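ZmpA Glycopeptidase (PDB 6XSX) is the M60-family catalytic module of a Clostridium perfringens metalloprotease that probably cleaves glycosylated proteins as a glycopeptidase. Local coordinates at residues 393-398 with 419-424; 299-304 with 350-355. All coordinates share one frame; numbering follows the deposited sequence.

Contact 1: 393-398 with 419-424; sequences AASDVF and EYTSKY
Two tyrosine hydroxyls share the carboxylate of Asp-396, one to each oxygen. Tyr-420 OH donates to the syn lone pair of Asp-396 OD2 at 2.6 Å, while Tyr-424 OH donates to Asp-396 OD1 at 2.7 Å on the anti side, 16° out of the carboxylate plane. Both rings stand steeply to the carboxylate, their planes turned 70° (Tyr-420) and 82° (Tyr-424) from it. In Tyr-420, CG stands anti to the backbone N, which carries the hydroxyl across to Asp-396. A water adds a further donor to Asp-396 OD1, also at 2.7 Å, and accepts from Lys-423 NZ. Lys-423 lays CG over one face of the Tyr-424 ring and NZ over one face of the Tyr-420 ring; its NZ also bonds Tyr-420 O. Three donors and a nearby lysine would tend to favour the charged form of Asp-396.

Around this polar group the helices close up. Tyr-424 CE2 lies 3.6 Å from Ser-395 O, which meets the ring obliquely. The CG2 methyl of Thr-421 lies 3.4 Å from Ser-395 OG, whose polar partners are Val-391 O and Leu-402 N. Thr-421 OG1 turns instead to Asp-401 and Ser-403. Near the C-terminal end of helix 383-398, the carboxylate thus takes one hydroxyl from the last turn of helix 415-421 and one from the type I beta turn after it, joining two helices of the M60 module at a partly buried junction.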
loop_
_atom_site.group_PDB
_atom_site.type_symbol
_atom_site.label_atom_id
_atom_site.label_comp_id
_atom_site.label_asym_id
_atom_site.label_seq_id
_atom_site.Cartn_x
_atom_site.Cartn_y
_atom_site.Cartn_z
ATOM N N ALA A 393 -11.956 -5.081 -18.633
ATOM C CA ALA A 393 -12.424 -4.391 -17.439
ATOM C C ALA A 393 -12.084 -2.899 -17.500
ATOM O O ALA A 393 -12.936 -2.057 -17.197
ATOM C CB ALA A 393 -11.880 -5.046 -16.191
ATOM N N ALA A 394 -10.843 -2.582 -17.890
ATOM C CA ALA A 394 -10.416 -1.198 -18.039
ATOM C C ALA A 394 -11.235 -0.521 -19.143
ATOM O O ALA A 394 -11.604 0.645 -19.020
ATOM C CB ALA A 394 -8.927 -1.118 -18.307
ATOM N N SER A 395 -11.531 -1.269 -20.213
ATOM C CA SER A 395 -12.334 -0.739 -21.302
ATOM C C SER A 395 -13.737 -0.374 -20.816
ATOM O O SER A 395 -14.229 0.702 -21.140
ATOM C CB SER A 395 -12.367 -1.672 -22.484
ATOM O OG SER A 395 -11.096 -1.717 -23.123
ATOM N N ASP A 396 -14.370 -1.275 -20.044
ATOM C CA ASP A 396 -15.693 -1.023 -19.484
ATOM C C ASP A 396 -15.678 0.201 -18.564
ATOM O O ASP A 396 -16.569 1.041 -18.641
ATOM C CB ASP A 396 -16.222 -2.222 -18.693
ATOM C CG ASP A 396 -16.574 -3.438 -19.536
ATOM O OD1 ASP A 396 -17.095 -3.249 -20.662
ATOM O OD2 ASP A 396 -16.330 -4.570 -19.054
ATOM N N VAL A 397 -14.684 0.282 -17.673
ATOM C CA VAL A 397 -14.595 1.386 -16.728
ATOM C C VAL A 397 -14.551 2.717 -17.487
ATOM O O VAL A 397 -15.225 3.675 -17.109
ATOM C CB VAL A 397 -13.403 1.227 -15.760
ATOM C CG1 VAL A 397 -13.086 2.519 -15.008
ATOM C CG2 VAL A 397 -13.615 0.087 -14.771
ATOM N N PHE A 398 -13.765 2.775 -18.568
ATOM C CA PHE A 398 -13.563 4.035 -19.270
ATOM C C PHE A 398 -14.644 4.281 -20.321
ATOM O O PHE A 398 -14.824 5.417 -20.748
ATOM C CB PHE A 398 -12.178 4.102 -19.919
ATOM C CG PHE A 398 -11.108 4.740 -19.068
ATOM C CD1 PHE A 398 -10.951 6.121 -19.036
ATOM C CD2 PHE A 398 -10.250 3.964 -18.300
ATOM C CE1 PHE A 398 -9.971 6.706 -18.245
ATOM C CE2 PHE A 398 -9.266 4.551 -17.517
ATOM C CZ PHE A 398 -9.125 5.922 -17.492
ATOM N N GLU A 419 -12.964 -7.740 -30.031
ATOM C CA GLU A 419 -14.379 -7.725 -30.359
ATOM C C GLU A 419 -15.157 -7.119 -29.193
ATOM O O GLU A 419 -15.959 -6.211 -29.401
ATOM C CB GLU A 419 -14.892 -9.123 -30.707
ATOM C CG GLU A 419 -14.333 -9.685 -32.004
ATOM C CD GLU A 419 -14.726 -11.130 -32.284
ATOM O OE1 GLU A 419 -14.302 -11.655 -33.333
ATOM O OE2 GLU A 419 -15.459 -11.731 -31.457
ATOM N N TYR A 420 -14.886 -7.610 -27.973
ATOM C CA TYR A 420 -15.559 -7.143 -26.769
ATOM C C TYR A 420 -15.393 -5.630 -26.624
ATOM O O TYR A 420 -16.374 -4.919 -26.413
ATOM C CB TYR A 420 -15.044 -7.876 -25.524
ATOM C CG TYR A 420 -15.668 -7.467 -24.209
ATOM C CD1 TYR A 420 -16.771 -8.138 -23.698
ATOM C CD2 TYR A 420 -15.147 -6.421 -23.455
ATOM C CE1 TYR A 420 -17.342 -7.780 -22.484
ATOM C CE2 TYR A 420 -15.704 -6.051 -22.239
ATOM C CZ TYR A 420 -16.807 -6.730 -21.748
ATOM O OH TYR A 420 -17.367 -6.369 -20.550
ATOM N N THR A 421 -14.147 -5.155 -26.734
ATOM C CA THR A 421 -13.816 -3.781 -26.388
ATOM C C THR A 421 -14.222 -2.831 -27.511
ATOM O O THR A 421 -14.380 -1.631 -27.275
ATOM C CB THR A 421 -12.330 -3.617 -26.042
ATOM O OG1 THR A 421 -11.557 -3.845 -27.220
ATOM C CG2 THR A 421 -11.867 -4.536 -24.932
ATOM N N SER A 422 -14.408 -3.381 -28.718
ATOM C CA SER A 422 -14.709 -2.587 -29.900
ATOM C C SER A 422 -16.136 -2.039 -29.840
ATOM O O SER A 422 -16.546 -1.289 -30.724
ATOM C CB SER A 422 -14.456 -3.363 -31.170
ATOM O OG SER A 422 -15.543 -4.233 -31.451
ATOM N N LYS A 423 -16.876 -2.389 -28.778
ATOM C CA LYS A 423 -18.177 -1.791 -28.520
ATOM C C LYS A 423 -18.029 -0.339 -28.068
ATOM O O LYS A 423 -19.018 0.389 -28.035
ATOM C CB LYS A 423 -18.997 -2.607 -27.511
ATOM C CG LYS A 423 -18.606 -2.457 -26.043
ATOM C CD LYS A 423 -19.655 -2.989 -25.078
ATOM C CE LYS A 423 -19.928 -4.469 -25.233
ATOM N NZ LYS A 423 -18.937 -5.301 -24.510
ATOM N N TYR A 424 -16.807 0.077 -27.709
ATOM C CA TYR A 424 -16.554 1.458 -27.321
ATOM C C TYR A 424 -15.701 2.166 -28.370
ATOM O O TYR A 424 -14.941 1.531 -29.099
ATOM C CB TYR A 424 -15.833 1.532 -25.972
ATOM C CG TYR A 424 -16.533 0.797 -24.860
ATOM C CD1 TYR A 424 -17.770 1.222 -24.399
ATOM C CD2 TYR A 424 -15.964 -0.330 -24.284
ATOM C CE1 TYR A 424 -18.431 0.541 -23.388
ATOM C CE2 TYR A 424 -16.608 -1.016 -23.267
ATOM C CZ TYR A 424 -17.844 -0.573 -22.818
ATOM O OH TYR A 424 -18.488 -1.238 -21.820
HETATM O O HOH W 1 -19.079 -4.456 -22.013
#

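Contact 2: 299-304 with 350-355; sequences NNMLPL and SHVAPL
Val-352 meets three side chains of the facing segment and divides its two methyls among them. CG2 lies against the thioether of Met-301, 3.9 Å from SD and 4.0 Å from CG of that residue. The other methyl, CG1, meets Leu-304 CD1 tip to tip at 4.0 Å and is flanked more loosely by Asn-300 CB at 4.3 Å. The first torsion of Val-352 explains this division: at 82° it sets CG1 between the backbone N and the carbonyl carbon and leaves CG2 anti to the N, so that the branches fork toward different partners.

Met-301 extends the contact one turn along helix 347-361. Its chain is bent at chi2 and again at chi3 (-66° and -74°), a compact shape that brings SD within 4.2 Å of Leu-355 CB and lays the CE methyl 3.7 Å from Leu-355 O. Between the side chains the contact is apolar; the CE methyl also rests on a backbone carbonyl.

A kink and a few polar bonds accompany this packing. Helix 347-361 bends at Pro-354, which has no N-H to give, and Leu-355 N turns to Val-352 O at 2.9 Å instead of the usual residue of the turn before. Across from it, Tyr-223 OH bonds Met-301 O and holds that carbonyl, and Asn-300 ND2 makes a weak bond to Val-297 O.

Asn-300 also touches His-281 of helix 277-286, which carries an HExxH sequence consistent with the zinc-binding motif of a metallopeptidase, although no metal is bound there. Helix 301-309 and the residue before it pack on helix 206-224 through Leu-302, on helix 277-286 through Asn-300, Leu-302 and Pro-303, and on helix 347-361, with helix 365-375 also touching Met-301.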
loop_
_atom_site.group_PDB
_atom_site.type_symbol
_atom_site.label_atom_id
_atom_site.label_comp_id
_atom_site.label_asym_id
_atom_site.label_seq_id
_atom_site.Cartn_x
_atom_site.Cartn_y
_atom_site.Cartn_z
ATOM N N ASN A 299 -0.711 -4.733 -7.109
ATOM C CA ASN A 299 -0.604 -4.215 -5.750
ATOM C C ASN A 299 0.327 -2.998 -5.689
ATOM O O ASN A 299 0.291 -2.225 -4.731
ATOM C CB ASN A 299 -0.355 -5.324 -4.721
ATOM C CG ASN A 299 -1.588 -6.174 -4.463
ATOM O OD1 ASN A 299 -2.697 -5.809 -4.855
ATOM N ND2 ASN A 299 -1.420 -7.305 -3.792
ATOM N N ASN A 300 1.133 -2.817 -6.737
ATOM C CA ASN A 300 2.050 -1.696 -6.854
ATOM C C ASN A 300 1.295 -0.381 -7.043
ATOM O O ASN A 300 1.866 0.697 -6.904
ATOM C CB ASN A 300 2.976 -1.892 -8.054
ATOM C CG ASN A 300 3.875 -3.096 -7.886
ATOM O OD1 ASN A 300 4.618 -3.180 -6.918
ATOM N ND2 ASN A 300 3.807 -4.031 -8.820
ATOM N N MET A 301 0.024 -0.472 -7.430
ATOM C CA MET A 301 -0.749 0.733 -7.670
ATOM C C MET A 301 -0.853 1.528 -6.373
ATOM O O MET A 301 -0.969 2.758 -6.412
ATOM C CB MET A 301 -2.151 0.416 -8.194
ATOM C CG MET A 301 -2.155 -0.059 -9.638
ATOM S SD MET A 301 -1.630 1.217 -10.848
ATOM C CE MET A 301 -3.093 2.248 -10.863
ATOM N N LEU A 302 -0.780 0.817 -5.230
ATOM C CA LEU A 302 -0.938 1.479 -3.943
ATOM C C LEU A 302 0.285 2.342 -3.619
ATOM O O LEU A 302 0.141 3.548 -3.414
ATOM C CB LEU A 302 -1.308 0.501 -2.815
ATOM C CG LEU A 302 -1.580 1.171 -1.463
ATOM C CD1 LEU A 302 -2.838 2.033 -1.508
ATOM C CD2 LEU A 302 -1.683 0.157 -0.334
ATOM N N PRO A 303 1.524 1.797 -3.534
ATOM C CA PRO A 303 2.684 2.651 -3.278
ATOM C C PRO A 303 2.849 3.778 -4.306
ATOM O O PRO A 303 3.224 4.889 -3.930
ATOM C CB PRO A 303 3.861 1.665 -3.182
ATOM C CG PRO A 303 3.374 0.417 -3.910
ATOM C CD PRO A 303 1.888 0.371 -3.618
ATOM N N LEU A 304 2.521 3.516 -5.586
ATOM C CA LEU A 304 2.618 4.551 -6.615
ATOM C C LEU A 304 1.692 5.726 -6.288
ATOM O O LEU A 304 2.096 6.873 -6.435
ATOM C CB LEU A 304 2.312 3.982 -8.006
ATOM C CG LEU A 304 3.338 3.006 -8.584
ATOM C CD1 LEU A 304 2.780 2.303 -9.816
ATOM C CD2 LEU A 304 4.648 3.694 -8.921
ATOM N N SER A 350 7.018 -2.535 -15.149
ATOM C CA SER A 350 6.684 -2.539 -16.562
ATOM C C SER A 350 5.283 -3.103 -16.775
ATOM O O SER A 350 4.543 -2.627 -17.635
ATOM C CB SER A 350 7.697 -3.322 -17.367
ATOM O OG SER A 350 8.862 -2.545 -17.552
ATOM N N HIS A 351 4.947 -4.147 -16.018
ATOM C CA HIS A 351 3.662 -4.797 -16.188
ATOM C C HIS A 351 2.541 -3.899 -15.676
ATOM O O HIS A 351 1.439 -3.939 -16.219
ATOM C CB HIS A 351 3.663 -6.215 -15.592
ATOM C CG HIS A 351 4.213 -7.230 -16.542
ATOM N ND1 HIS A 351 3.437 -7.819 -17.525
ATOM C CD2 HIS A 351 5.461 -7.727 -16.702
ATOM C CE1 HIS A 351 4.178 -8.654 -18.232
ATOM N NE2 HIS A 351 5.425 -8.610 -17.748
ATOM N N VAL A 352 2.827 -3.091 -14.646
ATOM C CA VAL A 352 1.797 -2.256 -14.035
ATOM C C VAL A 352 1.644 -0.945 -14.814
ATOM O O VAL A 352 0.593 -0.308 -14.734
ATOM C CB VAL A 352 2.038 -2.015 -12.527
ATOM C CG1 VAL A 352 3.033 -0.894 -12.263
ATOM C CG2 VAL A 352 0.731 -1.741 -11.789
ATOM N N ALA A 353 2.686 -0.587 -15.591
ATOM C CA ALA A 353 2.784 0.695 -16.283
ATOM C C ALA A 353 1.479 1.087 -16.987
ATOM O O ALA A 353 0.999 2.205 -16.792
ATOM C CB ALA A 353 3.960 0.711 -17.235
ATOM N N PRO A 354 0.866 0.224 -17.834
ATOM C CA PRO A 354 -0.351 0.604 -18.558
ATOM C C PRO A 354 -1.525 1.015 -17.667
ATOM O O PRO A 354 -2.349 1.846 -18.057
ATOM C CB PRO A 354 -0.708 -0.664 -19.360
ATOM C CG PRO A 354 0.026 -1.785 -18.642
ATOM C CD PRO A 354 1.312 -1.139 -18.173
ATOM N N LEU A 355 -1.595 0.398 -16.482
ATOM C CA LEU A 355 -2.660 0.643 -15.522
ATOM C C LEU A 355 -2.380 1.952 -14.789
ATOM O O LEU A 355 -3.290 2.739 -14.546
ATOM C CB LEU A 355 -2.745 -0.533 -14.540
ATOM C CG LEU A 355 -3.207 -1.861 -15.152
ATOM C CD1 LEU A 355 -3.038 -3.010 -14.166
ATOM C CD2 LEU A 355 -4.646 -1.785 -15.628
#

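Overall arrangement
Along the chain the two contacts follow in series, contact 2 closing before contact 1 opens. Their centres lie about 20 Å apart, and their nearest atoms come to about 5 Å without touching. Contact 2 lies deep, its centre about 11 Å from the centre of the chain, whereas that of contact 1 is about 28 Å out. Helix 347-361 carries one side of contact 2 and also touches helix 383-398 of contact 1 through Leu-358; helix 365-375 packs on both through Phe-365. These shared helices link the buried apolar contact, near the helix with the HExxH sequence, to the partly buried polar one farther from the centre of the chain.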